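Local coordinates for protein flavin reductase (Uncultured bacterium, PDB 5CHO) that binds FAD and, as the flavin reductase component of a bacterial two-component tryptophan halogenase, probably supplies reduced flavin to its partner enzyme, at residues S43-V48 with V180-Q185; S57-T62 with A84-S89; V100-Q105 with D174-L179; A145-A150 with L168-H173. One frame throughout, in Å; residues are numbered along the deposited sequence.

Contact 1 of 4, residues S43-V48 with V180-Q185; sequences SFATGV and VYHSGQ. With FAD (flavin-adenine dinucleotide), chain I.
Thr-46 and Tyr-181 form an antiparallel hydrogen-bonded pair, with Tyr-181 N giving to Thr-46 O at 2.8 Å and Thr-46 N giving back to Tyr-181 O at 3.2 Å over a more bent path. The two side chains of this pair lie side by side and point the same way, Thr-46 OG1 sitting 3.8 Å from Tyr-181 CB. That hydroxyl donates to Gly-47 O and also bonds Asn-64. Val-48 CG2 also approaches Tyr-181 CB, at an angle, 4.0 Å off. With CG anti to the backbone N (chi1 -173°), the Tyr-181 ring stands beyond them, and the C7M methyl of FAD rests over one face, 3.7 Å from Tyr-181 CG. Strands 46-53 and 178-182 are neighbours in the antiparallel sheet of this flavin reductase domain, so the pairing puts a ring of the pocket wall under the dimethylbenzene end of the flavin. Further along, His-182 uses the edge of its imidazole: NE2 reaches Ser-43 O in the ring plane, a weak bond of 3.0 Å, while CD2 lies 3.8 Å from Ala-45 CB. A water donates to both Phe-44 O and Tyr-181 O, bridging the backbones near the type I' turn from His-182 to Gln-185.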
# COMPACT_ATOMS: atom_id res chain seq x y z
N SER A 43 -4.70 -11.22 0.36
CA SER A 43 -5.94 -10.92 1.06
C SER A 43 -6.14 -9.42 1.23
O SER A 43 -7.27 -8.96 1.41
CB SER A 43 -5.95 -11.61 2.43
OG SER A 43 -5.02 -11.01 3.31
N PHE A 44 -5.05 -8.66 1.16
CA PHE A 44 -5.13 -7.20 1.20
C PHE A 44 -5.30 -6.60 -0.19
O PHE A 44 -4.38 -6.64 -1.01
CB PHE A 44 -3.88 -6.61 1.87
CG PHE A 44 -3.96 -5.12 2.09
CD1 PHE A 44 -3.37 -4.24 1.20
CD2 PHE A 44 -4.62 -4.61 3.19
CE1 PHE A 44 -3.43 -2.87 1.40
CE2 PHE A 44 -4.70 -3.24 3.40
CZ PHE A 44 -4.10 -2.38 2.50
N ALA A 45 -6.48 -6.04 -0.45
CA ALA A 45 -6.78 -5.46 -1.75
C ALA A 45 -5.94 -4.21 -1.99
O ALA A 45 -5.56 -3.51 -1.06
CB ALA A 45 -8.26 -5.13 -1.86
N THR A 46 -5.66 -3.94 -3.26
CA THR A 46 -4.91 -2.76 -3.66
C THR A 46 -5.46 -2.23 -4.97
O THR A 46 -6.09 -2.96 -5.73
CB THR A 46 -3.42 -3.04 -3.88
OG1 THR A 46 -3.25 -3.82 -5.07
CG2 THR A 46 -2.79 -3.77 -2.70
N GLY A 47 -5.19 -0.96 -5.25
CA GLY A 47 -5.32 -0.43 -6.59
C GLY A 47 -4.12 -0.90 -7.39
O GLY A 47 -3.35 -1.74 -6.92
N VAL A 48 -3.94 -0.35 -8.58
CA VAL A 48 -2.79 -0.72 -9.40
C VAL A 48 -2.23 0.50 -10.10
O VAL A 48 -2.98 1.31 -10.63
CB VAL A 48 -3.15 -1.77 -10.47
CG1 VAL A 48 -1.88 -2.29 -11.14
CG2 VAL A 48 -3.92 -2.92 -9.85
N VAL A 180 -8.54 -2.93 -9.41
CA VAL A 180 -8.18 -3.44 -8.10
C VAL A 180 -7.58 -4.83 -8.23
O VAL A 180 -8.03 -5.64 -9.05
CB VAL A 180 -9.42 -3.45 -7.18
CG1 VAL A 180 -9.19 -4.30 -5.94
CG2 VAL A 180 -9.77 -2.02 -6.81
N TYR A 181 -6.56 -5.10 -7.43
CA TYR A 181 -5.90 -6.39 -7.42
C TYR A 181 -6.09 -7.05 -6.07
O TYR A 181 -5.57 -6.58 -5.05
CB TYR A 181 -4.41 -6.23 -7.73
CG TYR A 181 -3.68 -7.54 -7.92
CD1 TYR A 181 -3.98 -8.37 -8.99
CD2 TYR A 181 -2.69 -7.94 -7.03
CE1 TYR A 181 -3.32 -9.58 -9.16
CE2 TYR A 181 -2.02 -9.13 -7.20
CZ TYR A 181 -2.33 -9.95 -8.27
OH TYR A 181 -1.67 -11.14 -8.44
N HIS A 182 -6.85 -8.14 -6.06
CA HIS A 182 -7.18 -8.85 -4.82
C HIS A 182 -7.32 -10.35 -5.03
O HIS A 182 -7.88 -10.80 -6.03
CB HIS A 182 -8.48 -8.30 -4.23
CG HIS A 182 -8.88 -8.97 -2.95
ND1 HIS A 182 -9.95 -9.83 -2.87
CD2 HIS A 182 -8.35 -8.90 -1.71
CE1 HIS A 182 -10.06 -10.27 -1.63
NE2 HIS A 182 -9.11 -9.71 -0.90
N SER A 183 -6.79 -11.12 -4.08
CA SER A 183 -6.81 -12.58 -4.15
C SER A 183 -6.18 -13.05 -5.46
O SER A 183 -6.60 -14.06 -6.03
CB SER A 183 -8.24 -13.12 -4.01
OG SER A 183 -8.58 -13.31 -2.66
N GLY A 184 -5.17 -12.32 -5.92
CA GLY A 184 -4.50 -12.66 -7.16
C GLY A 184 -5.35 -12.46 -8.39
O GLY A 184 -5.01 -12.94 -9.47
N GLN A 185 -6.47 -11.75 -8.23
CA GLN A 185 -7.37 -11.45 -9.34
C GLN A 185 -7.43 -9.97 -9.60
O GLN A 185 -7.32 -9.16 -8.68
CB GLN A 185 -8.79 -11.95 -9.05
CG GLN A 185 -8.97 -13.45 -8.90
CD GLN A 185 -8.63 -14.19 -10.17
OE1 GLN A 185 -9.01 -13.77 -11.27
NE2 GLN A 185 -7.96 -15.33 -10.04
PA FAD I . 12.26 -6.89 -14.88
O1A FAD I . 13.54 -6.59 -15.61
O2A FAD I . 11.18 -7.21 -15.84
O5B FAD I . 12.47 -8.15 -13.90
C5B FAD I . 11.34 -8.65 -13.18
C4B FAD I . 11.66 -10.06 -12.56
O4B FAD I . 11.75 -10.93 -13.50
C3B FAD I . 13.01 -10.03 -11.87
O3B FAD I . 12.98 -10.74 -10.68
C2B FAD I . 13.99 -10.67 -12.85
O2B FAD I . 15.01 -11.53 -12.11
C1B FAD I . 13.27 -11.44 -13.60
N9A FAD I . 13.71 -11.34 -14.94
C8A FAD I . 13.17 -10.60 -15.94
N7A FAD I . 13.90 -10.80 -17.06
C5A FAD I . 14.90 -11.67 -16.75
C6A FAD I . 15.93 -12.21 -17.51
N6A FAD I . 16.34 -12.08 -18.90
N1A FAD I . 16.81 -13.07 -16.94
C2A FAD I . 16.68 -13.41 -15.62
N3A FAD I . 15.67 -12.87 -14.87
C4A FAD I . 14.78 -12.00 -15.44
N1 FAD I . 7.00 -5.64 -8.91
C2 FAD I . 7.74 -4.86 -7.92
O2 FAD I . 8.98 -4.90 -7.89
N3 FAD I . 7.02 -4.06 -6.94
C4 FAD I . 5.59 -4.02 -6.97
O4 FAD I . 5.03 -3.38 -6.20
C4X FAD I . 4.85 -4.82 -7.99
N5 FAD I . 3.42 -4.80 -8.04
C5X FAD I . 2.69 -5.58 -9.07
C6 FAD I . 1.26 -5.57 -9.11
C7 FAD I . 0.58 -6.31 -10.08
C7M FAD I . -0.94 -6.06 -9.84
C8 FAD I . 1.31 -7.07 -11.00
C8M FAD I . 0.43 -7.85 -12.03
C9 FAD I . 2.71 -7.08 -10.95
C9A FAD I . 3.40 -6.35 -9.98
N10 FAD I . 4.86 -6.37 -9.95
C10 FAD I . 5.57 -5.60 -8.94
C1' FAD I . 5.65 -7.19 -10.92
C2' FAD I . 6.35 -6.27 -11.94
O2' FAD I . 5.40 -5.47 -12.57
C3' FAD I . 7.05 -7.14 -12.96
O3' FAD I . 8.05 -7.87 -12.32
C4' FAD I . 7.67 -6.29 -14.07
O4' FAD I . 8.05 -7.11 -15.10
C5' FAD I . 8.91 -5.55 -13.53
O5' FAD I . 9.49 -4.77 -14.57
P FAD I . 11.06 -4.39 -14.50
O1P FAD I . 11.55 -4.04 -15.88
O2P FAD I . 11.28 -3.22 -13.53
O3P FAD I . 11.84 -5.65 -13.98
O HOH W 1 -3.64 -7.56 -3.55

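Contact 2 of 4, residues S57-T62 with A84-S89; sequences SPHAMT and AAMHGS. With FAD (flavin-adenine dinucleotide), chain I.
Met-86 lies against His-59 and Met-61, the first turn of helix 85-93 resting on strand 59-63. Followed outward, its side chain starts with Met-86 CB, which is 3.1 Å from FAD O2P and also faces Met-61 CG. Met-86 CG then meets Met-61 CG at 3.6 Å. Further out, SD approaches the His-59 ring obliquely. Bends at chi2 and chi3 (60° and 81°) turn the chain back over the strand, and the methyl Met-86 CE ends 3.6 Å from Ala-60 CA and 3.7 Å from His-59 CD2. Met-61 has its own tip elsewhere, CE lying 3.7 Å from FAD O2 by the pyrimidine ring. Beside these apolar contacts the pyrophosphate is gripped from both segments. His-59 NE2 donates to FAD O1P in the plane of its imidazole (2.7 Å), Met-86 N to FAD O2P (2.8 Å), and Ala-85 N to FAD O3P, with a weaker bond to O1A. Arg-117 and Arg-119 add further hydrogen bonds to the cofactor. Backbone N-H groups at the start of a helix meet an anion in the way familiar from phosphate sites, so the helix dipole would probably help the imidazole offset the negative charge of the pyrophosphate.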
# COMPACT_ATOMS: atom_id res chain seq x y z
N SER A 57 16.52 6.33 -21.74
CA SER A 57 15.95 4.99 -21.78
C SER A 57 14.66 4.94 -20.99
O SER A 57 14.61 4.33 -19.92
CB SER A 57 16.96 3.97 -21.23
OG SER A 57 16.38 2.69 -21.12
N PRO A 58 13.59 5.60 -21.49
CA PRO A 58 12.30 5.54 -20.80
C PRO A 58 11.88 4.10 -20.53
O PRO A 58 12.13 3.20 -21.34
CB PRO A 58 11.34 6.22 -21.77
CG PRO A 58 12.18 7.10 -22.60
CD PRO A 58 13.54 6.47 -22.68
N HIS A 59 11.23 3.89 -19.40
CA HIS A 59 10.86 2.56 -18.97
C HIS A 59 9.61 2.63 -18.10
O HIS A 59 9.28 3.68 -17.56
CB HIS A 59 12.01 1.92 -18.20
CG HIS A 59 11.80 0.47 -17.89
ND1 HIS A 59 11.27 -0.42 -18.81
CD2 HIS A 59 12.03 -0.24 -16.77
CE1 HIS A 59 11.20 -1.62 -18.26
NE2 HIS A 59 11.65 -1.54 -17.02
N ALA A 60 8.92 1.50 -17.98
CA ALA A 60 7.72 1.42 -17.16
C ALA A 60 7.58 0.03 -16.55
O ALA A 60 8.08 -0.95 -17.11
CB ALA A 60 6.50 1.77 -17.98
N MET A 61 6.91 -0.03 -15.41
CA MET A 61 6.63 -1.29 -14.74
C MET A 61 5.35 -1.15 -13.91
O MET A 61 4.99 -0.05 -13.48
CB MET A 61 7.80 -1.71 -13.84
CG MET A 61 8.09 -0.74 -12.70
SD MET A 61 7.50 -1.27 -11.08
CE MET A 61 8.68 -2.54 -10.66
N THR A 62 4.67 -2.27 -13.71
CA THR A 62 3.43 -2.29 -12.97
C THR A 62 3.72 -2.49 -11.49
O THR A 62 4.48 -3.38 -11.10
CB THR A 62 2.49 -3.39 -13.49
OG1 THR A 62 2.07 -3.08 -14.82
CG2 THR A 62 1.27 -3.53 -12.59
N ALA A 84 14.85 -6.24 -10.44
CA ALA A 84 14.05 -5.65 -11.50
C ALA A 84 14.78 -4.47 -12.13
O ALA A 84 15.50 -3.75 -11.45
CB ALA A 84 12.69 -5.23 -10.96
N ALA A 85 14.57 -4.29 -13.43
CA ALA A 85 15.25 -3.25 -14.18
C ALA A 85 14.89 -1.85 -13.67
O ALA A 85 15.73 -0.95 -13.69
CB ALA A 85 14.92 -3.37 -15.66
N MET A 86 13.65 -1.67 -13.22
CA MET A 86 13.22 -0.36 -12.75
C MET A 86 14.00 0.06 -11.51
O MET A 86 14.17 1.25 -11.26
CB MET A 86 11.72 -0.34 -12.46
CG MET A 86 11.19 1.04 -12.10
SD MET A 86 11.46 2.25 -13.41
CE MET A 86 10.10 1.90 -14.52
N HIS A 87 14.46 -0.92 -10.74
CA HIS A 87 15.29 -0.65 -9.56
C HIS A 87 16.49 0.20 -9.97
O HIS A 87 16.83 1.18 -9.31
CB HIS A 87 15.72 -1.97 -8.91
CG HIS A 87 16.37 -1.80 -7.57
ND1 HIS A 87 17.63 -1.29 -7.40
CD2 HIS A 87 15.91 -2.10 -6.33
CE1 HIS A 87 17.93 -1.28 -6.11
NE2 HIS A 87 16.91 -1.77 -5.44
N GLY A 88 17.14 -0.21 -11.05
CA GLY A 88 18.26 0.54 -11.59
C GLY A 88 17.87 1.86 -12.23
O GLY A 88 18.53 2.88 -12.02
N SER A 89 16.79 1.85 -13.02
CA SER A 89 16.30 3.06 -13.68
C SER A 89 15.94 4.16 -12.69
O SER A 89 16.21 5.34 -12.92
CB SER A 89 15.09 2.75 -14.57
OG SER A 89 15.31 1.62 -15.39
PA FAD I . 12.26 -6.89 -14.88
O1A FAD I . 13.54 -6.59 -15.61
O2A FAD I . 11.18 -7.21 -15.84
O5B FAD I . 12.47 -8.15 -13.90
C5B FAD I . 11.34 -8.65 -13.18
C4B FAD I . 11.66 -10.06 -12.56
O4B FAD I . 11.75 -10.93 -13.50
C3B FAD I . 13.01 -10.03 -11.87
O3B FAD I . 12.98 -10.74 -10.68
C2B FAD I . 13.99 -10.67 -12.85
O2B FAD I . 15.01 -11.53 -12.11
C1B FAD I . 13.27 -11.44 -13.60
N9A FAD I . 13.71 -11.34 -14.94
C8A FAD I . 13.17 -10.60 -15.94
N7A FAD I . 13.90 -10.80 -17.06
C5A FAD I . 14.90 -11.67 -16.75
C6A FAD I . 15.93 -12.21 -17.51
N6A FAD I . 16.34 -12.08 -18.90
N1A FAD I . 16.81 -13.07 -16.94
C2A FAD I . 16.68 -13.41 -15.62
N3A FAD I . 15.67 -12.87 -14.87
C4A FAD I . 14.78 -12.00 -15.44
N1 FAD I . 7.00 -5.64 -8.91
C2 FAD I . 7.74 -4.86 -7.92
O2 FAD I . 8.98 -4.90 -7.89
N3 FAD I . 7.02 -4.06 -6.94
C4 FAD I . 5.59 -4.02 -6.97
O4 FAD I . 5.03 -3.38 -6.20
C4X FAD I . 4.85 -4.82 -7.99
N5 FAD I . 3.42 -4.80 -8.04
C5X FAD I . 2.69 -5.58 -9.07
C6 FAD I . 1.26 -5.57 -9.11
C7 FAD I . 0.58 -6.31 -10.08
C7M FAD I . -0.94 -6.06 -9.84
C8 FAD I . 1.31 -7.07 -11.00
C8M FAD I . 0.43 -7.85 -12.03
C9 FAD I . 2.71 -7.08 -10.95
C9A FAD I . 3.40 -6.35 -9.98
N10 FAD I . 4.86 -6.37 -9.95
C10 FAD I . 5.57 -5.60 -8.94
C1' FAD I . 5.65 -7.19 -10.92
C2' FAD I . 6.35 -6.27 -11.94
O2' FAD I . 5.40 -5.47 -12.57
C3' FAD I . 7.05 -7.14 -12.96
O3' FAD I . 8.05 -7.87 -12.32
C4' FAD I . 7.67 -6.29 -14.07
O4' FAD I . 8.05 -7.11 -15.10
C5' FAD I . 8.91 -5.55 -13.53
O5' FAD I . 9.49 -4.77 -14.57
P FAD I . 11.06 -4.39 -14.50
O1P FAD I . 11.55 -4.04 -15.88
O2P FAD I . 11.28 -3.22 -13.53
O3P FAD I . 11.84 -5.65 -13.98
O HOH W 2 15.91 3.07 -17.82

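Contact 3 of 4, residues V100-Q105 with D174-L179; sequences VLAADQ and DRRDAL
Arg-176 reaches across to Asp-104 with its side chain at about a right angle to that of the aspartate. The guanidinium and carboxylate planes are turned 63° apart, so the two groups do not meet as a flat, paired fork. Arg-176 NH1 makes the straighter bond of the salt bridge, 3.0 Å to Asp-104 OD2. That oxygen lies in the guanidinium plane, while NH1 meets it from above the carboxylate plane; NH2 adds weak bonds to both carboxylate oxygens and also donates to Gly-142 O. Asp-104 CG is tucked between its backbone N and carbonyl carbon (chi1 60°), which swings the carboxylate in toward the arginine. Ala-102 CB lies over one face of the guanidinium, 3.8 Å from Arg-176 NH2. A leucine in place of Arg-176 would probably leave the Asp-104 carboxylate without its opposite charge and Gly-142 O without this donor.

Buried Leu-179 packs against the bend of 101-105: Leu-179 CB is 3.3 Å from Ala-102 O, and its CD2 packs near Gln-105 O. Leu-179 CD2 also lies 4.2 Å from Leu-101 CB. Gln-105 folds back so that OE1 takes the N-H of Ala-102, holding the bend, and a water joins Asp-104 N to Asp-177 O. Gln-105 is also the N-cap residue of helix 106-111. Two backbone bonds, Ala-103 N to Asp-177 O (2.8 Å) and Leu-179 N to Leu-101 O (3.2 Å), form a single bridge at Ala-102 and Ala-178, joining the loop between strand 95-100 and helix 106-111 to the start of strand 178-182 in the flavin reductase sheet.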
# COMPACT_ATOMS: atom_id res chain seq x y z
N VAL A 100 -2.24 5.96 -11.61
CA VAL A 100 -3.18 5.08 -10.93
C VAL A 100 -4.19 4.60 -11.96
O VAL A 100 -4.85 5.41 -12.62
CB VAL A 100 -3.86 5.81 -9.76
CG1 VAL A 100 -4.92 4.93 -9.12
CG2 VAL A 100 -2.82 6.23 -8.73
N LEU A 101 -4.32 3.29 -12.09
CA LEU A 101 -5.03 2.72 -13.24
C LEU A 101 -6.52 2.55 -13.03
O LEU A 101 -6.98 2.08 -11.99
CB LEU A 101 -4.41 1.37 -13.61
CG LEU A 101 -2.96 1.43 -14.08
CD1 LEU A 101 -2.47 0.03 -14.42
CD2 LEU A 101 -2.79 2.37 -15.28
N ALA A 102 -7.27 2.93 -14.06
CA ALA A 102 -8.71 2.69 -14.12
C ALA A 102 -8.98 1.23 -14.46
O ALA A 102 -8.09 0.50 -14.89
CB ALA A 102 -9.36 3.60 -15.14
N ALA A 103 -10.23 0.81 -14.28
CA ALA A 103 -10.62 -0.59 -14.44
C ALA A 103 -10.49 -1.08 -15.88
O ALA A 103 -10.26 -2.27 -16.11
CB ALA A 103 -12.05 -0.78 -13.94
N ASP A 104 -10.64 -0.18 -16.85
CA ASP A 104 -10.50 -0.54 -18.26
C ASP A 104 -9.05 -0.45 -18.74
O ASP A 104 -8.79 -0.39 -19.94
CB ASP A 104 -11.39 0.35 -19.14
CG ASP A 104 -11.06 1.82 -19.03
OD1 ASP A 104 -10.05 2.18 -18.38
OD2 ASP A 104 -11.81 2.64 -19.60
N GLN A 105 -8.11 -0.47 -17.80
CA GLN A 105 -6.69 -0.41 -18.11
C GLN A 105 -5.98 -1.63 -17.54
O GLN A 105 -4.77 -1.61 -17.30
CB GLN A 105 -6.07 0.87 -17.55
CG GLN A 105 -6.60 2.13 -18.17
CD GLN A 105 -5.96 3.37 -17.57
OE1 GLN A 105 -5.92 3.54 -16.36
NE2 GLN A 105 -5.42 4.22 -18.43
N ASP A 174 -10.91 12.42 -13.86
CA ASP A 174 -12.28 11.97 -13.73
C ASP A 174 -12.36 10.68 -12.95
O ASP A 174 -11.59 9.74 -13.19
CB ASP A 174 -12.92 11.76 -15.10
CG ASP A 174 -13.31 13.06 -15.77
OD1 ASP A 174 -13.32 14.11 -15.09
OD2 ASP A 174 -13.62 13.04 -16.98
N ARG A 175 -13.28 10.64 -12.00
CA ARG A 175 -13.53 9.42 -11.26
C ARG A 175 -14.31 8.47 -12.13
O ARG A 175 -15.35 8.82 -12.68
CB ARG A 175 -14.27 9.72 -9.97
CG ARG A 175 -13.44 10.47 -8.97
CD ARG A 175 -14.30 10.97 -7.83
NE ARG A 175 -15.04 9.89 -7.19
CZ ARG A 175 -15.95 10.07 -6.24
NH1 ARG A 175 -16.24 11.30 -5.83
NH2 ARG A 175 -16.58 9.04 -5.71
N ARG A 176 -13.80 7.25 -12.24
CA ARG A 176 -14.52 6.18 -12.91
C ARG A 176 -14.04 4.87 -12.31
O ARG A 176 -13.18 4.88 -11.43
CB ARG A 176 -14.33 6.23 -14.42
CG ARG A 176 -12.89 6.35 -14.88
CD ARG A 176 -12.77 7.16 -16.16
NE ARG A 176 -11.58 6.76 -16.91
CZ ARG A 176 -11.52 5.66 -17.65
NH1 ARG A 176 -12.58 4.87 -17.75
NH2 ARG A 176 -10.40 5.35 -18.29
N ASP A 177 -14.58 3.75 -12.78
CA ASP A 177 -14.27 2.44 -12.21
C ASP A 177 -12.77 2.21 -12.08
O ASP A 177 -12.01 2.50 -13.00
CB ASP A 177 -14.91 1.34 -13.05
CG ASP A 177 -16.42 1.34 -12.93
OD1 ASP A 177 -16.98 2.36 -12.48
OD2 ASP A 177 -17.04 0.31 -13.27
N ALA A 178 -12.37 1.68 -10.93
CA ALA A 178 -10.97 1.54 -10.58
C ALA A 178 -10.49 0.10 -10.74
O ALA A 178 -11.24 -0.85 -10.53
CB ALA A 178 -10.74 2.00 -9.16
N LEU A 179 -9.22 -0.04 -11.11
CA LEU A 179 -8.60 -1.35 -11.21
C LEU A 179 -8.11 -1.76 -9.84
O LEU A 179 -7.37 -1.02 -9.19
CB LEU A 179 -7.46 -1.35 -12.22
CG LEU A 179 -6.86 -2.73 -12.53
CD1 LEU A 179 -7.92 -3.65 -13.10
CD2 LEU A 179 -5.68 -2.61 -13.49
O HOH W 3 -6.24 1.31 -9.41
O HOH W 4 -12.43 2.17 -15.85

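Contact 4 of 4, residues A145-A150 with L168-H173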
# COMPACT_ATOMS: atom_id res chain seq x y z
N ALA A 145 -5.39 9.02 -11.75
CA ALA A 145 -4.53 10.07 -11.21
C ALA A 145 -3.10 9.99 -11.73
O ALA A 145 -2.63 8.92 -12.13
CB ALA A 145 -4.53 10.02 -9.69
N TRP A 146 -2.41 11.13 -11.73
CA TRP A 146 -0.99 11.21 -12.08
C TRP A 146 -0.15 11.78 -10.94
O TRP A 146 -0.60 12.67 -10.21
CB TRP A 146 -0.77 12.07 -13.33
CG TRP A 146 -1.23 11.48 -14.63
CD1 TRP A 146 -1.51 10.17 -14.89
CD2 TRP A 146 -1.44 12.18 -15.86
NE1 TRP A 146 -1.89 10.02 -16.21
CE2 TRP A 146 -1.85 11.24 -16.82
CE3 TRP A 146 -1.32 13.52 -16.23
CZ2 TRP A 146 -2.15 11.60 -18.13
CZ3 TRP A 146 -1.61 13.88 -17.53
CH2 TRP A 146 -2.02 12.92 -18.47
N PHE A 147 1.06 11.26 -10.79
CA PHE A 147 2.05 11.84 -9.88
C PHE A 147 3.40 11.92 -10.58
O PHE A 147 3.75 11.02 -11.35
CB PHE A 147 2.23 11.01 -8.60
CG PHE A 147 0.97 10.79 -7.81
CD1 PHE A 147 0.60 11.66 -6.79
CD2 PHE A 147 0.15 9.71 -8.09
CE1 PHE A 147 -0.57 11.45 -6.07
CE2 PHE A 147 -1.00 9.49 -7.37
CZ PHE A 147 -1.37 10.36 -6.36
N GLU A 148 4.14 12.99 -10.33
CA GLU A 148 5.56 13.03 -10.66
C GLU A 148 6.34 13.18 -9.36
O GLU A 148 5.94 13.92 -8.47
CB GLU A 148 5.91 14.18 -11.61
CG GLU A 148 5.28 14.09 -12.98
CD GLU A 148 5.71 15.23 -13.88
OE1 GLU A 148 6.74 15.07 -14.57
OE2 GLU A 148 5.04 16.28 -13.89
N CYS A 149 7.46 12.47 -9.28
CA CYS A 149 8.22 12.41 -8.04
C CYS A 149 9.71 12.52 -8.28
O CYS A 149 10.22 12.11 -9.32
CB CYS A 149 7.93 11.09 -7.31
SG CYS A 149 6.17 10.69 -7.15
N ALA A 150 10.40 13.10 -7.31
CA ALA A 150 11.85 13.06 -7.26
C ALA A 150 12.26 12.07 -6.19
O ALA A 150 11.68 12.06 -5.10
CB ALA A 150 12.41 14.43 -6.96
N LEU A 168 6.48 16.29 -7.04
CA LEU A 168 6.71 17.54 -7.75
C LEU A 168 5.39 18.00 -8.33
O LEU A 168 5.11 19.20 -8.40
CB LEU A 168 7.75 17.38 -8.86
CG LEU A 168 8.98 16.52 -8.57
CD1 LEU A 168 9.80 16.38 -9.84
CD2 LEU A 168 9.78 17.15 -7.45
N THR A 169 4.58 17.03 -8.74
CA THR A 169 3.23 17.30 -9.20
C THR A 169 2.31 16.16 -8.82
O THR A 169 2.74 15.04 -8.58
CB THR A 169 3.14 17.49 -10.73
OG1 THR A 169 3.54 16.29 -11.40
CG2 THR A 169 4.02 18.65 -11.19
N ALA A 170 1.02 16.48 -8.78
CA ALA A 170 -0.01 15.51 -8.49
C ALA A 170 -1.29 16.07 -9.06
O ALA A 170 -1.53 17.27 -9.01
CB ALA A 170 -0.12 15.25 -7.00
N GLU A 171 -2.12 15.18 -9.59
CA GLU A 171 -3.29 15.60 -10.33
C GLU A 171 -4.29 14.47 -10.37
O GLU A 171 -3.94 13.34 -10.72
CB GLU A 171 -2.92 16.02 -11.75
CG GLU A 171 -4.08 16.54 -12.58
CD GLU A 171 -3.68 16.83 -14.01
OE1 GLU A 171 -2.48 16.69 -14.34
OE2 GLU A 171 -4.56 17.19 -14.81
N ARG A 172 -5.53 14.77 -10.01
CA ARG A 172 -6.59 13.78 -10.07
C ARG A 172 -7.48 14.01 -11.27
O ARG A 172 -7.84 15.15 -11.57
CB ARG A 172 -7.44 13.81 -8.81
CG ARG A 172 -8.38 12.63 -8.77
CD ARG A 172 -9.12 12.56 -7.48
NE ARG A 172 -9.82 11.29 -7.36
CZ ARG A 172 -10.67 11.00 -6.39
NH1 ARG A 172 -10.97 11.90 -5.47
NH2 ARG A 172 -11.25 9.81 -6.37
N HIS A 173 -7.83 12.93 -11.95
CA HIS A 173 -8.68 13.00 -13.13
C HIS A 173 -10.09 12.52 -12.82
O HIS A 173 -10.42 12.27 -11.66
CB HIS A 173 -8.10 12.16 -14.26
CG HIS A 173 -6.66 12.47 -14.55
ND1 HIS A 173 -6.23 13.73 -14.88
CD2 HIS A 173 -5.57 11.68 -14.55
CE1 HIS A 173 -4.92 13.70 -15.08
NE2 HIS A 173 -4.50 12.47 -14.88
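His-173 stands edge-on to the indole of Trp-146 in a T-shaped pair, the planes at 82° and His-173 NE2 pointing over the ring, 3.2 Å from Trp-146 CD2. At the other end of the ladder Thr-169 OG1, placed between its backbone N and carbonyl carbon (chi1 62°), is brought over to Glu-148 OE2 and donates to it (2.9 Å) on the anti side of the carboxylate. On the opposite sheet face Ala-170 CB touches Phe-147 CD1 at 3.7 Å.

These side chains are set by an antiparallel ladder in which Trp-146 pairs with Glu-171 and Glu-148 with Thr-169; Trp-146 N to Glu-171 O, at 2.9 Å, is nearly straight. Leu-168 and Thr-169 both face Glu-148 in a classic beta bulge, Glu-148 O taking Leu-168 N at 2.8 Å and Thr-169 N only weakly; beside it Leu-168 CD2 meets Ala-150 CB. Farther out, Trp-146 NE1 bonds Ala-140 O, and Thr-135 holds Glu-148 OE1. With an alanine at Trp-146, the edge of His-173 would probably lose the face it rests on, and Ala-140 O its indole partner.

The hairpin of strands 145-157 and 160-172 continues the sheet from strand 95-100, against which Phe-147 packs through Val-98 and Val-100, while Ile-40 of the second subunit lies against Phe-147.

From the N terminus, residues 43-48 open contact 1, whose loop closes last, at 180-185, and encloses the other three. Contact 2 comes first within it, a short loop running from strand 59-63 to helix 85-93. Contact 3 opens after contact 2 has closed and spans 100-105 to 174-179; contact 4, the hairpin, lies within that span, so contacts 1, 3 and 4 are nested and none cross. Strand 46-53 links the first three: Val-48 touches Thr-62 of contact 2 and both Leu-101 and Leu-179 of contact 3, while Val-100 joins contact 4 through Ala-145. Contacts 1 and 2 reach the FAD; contacts 1, 3 and 4 meet the second subunit.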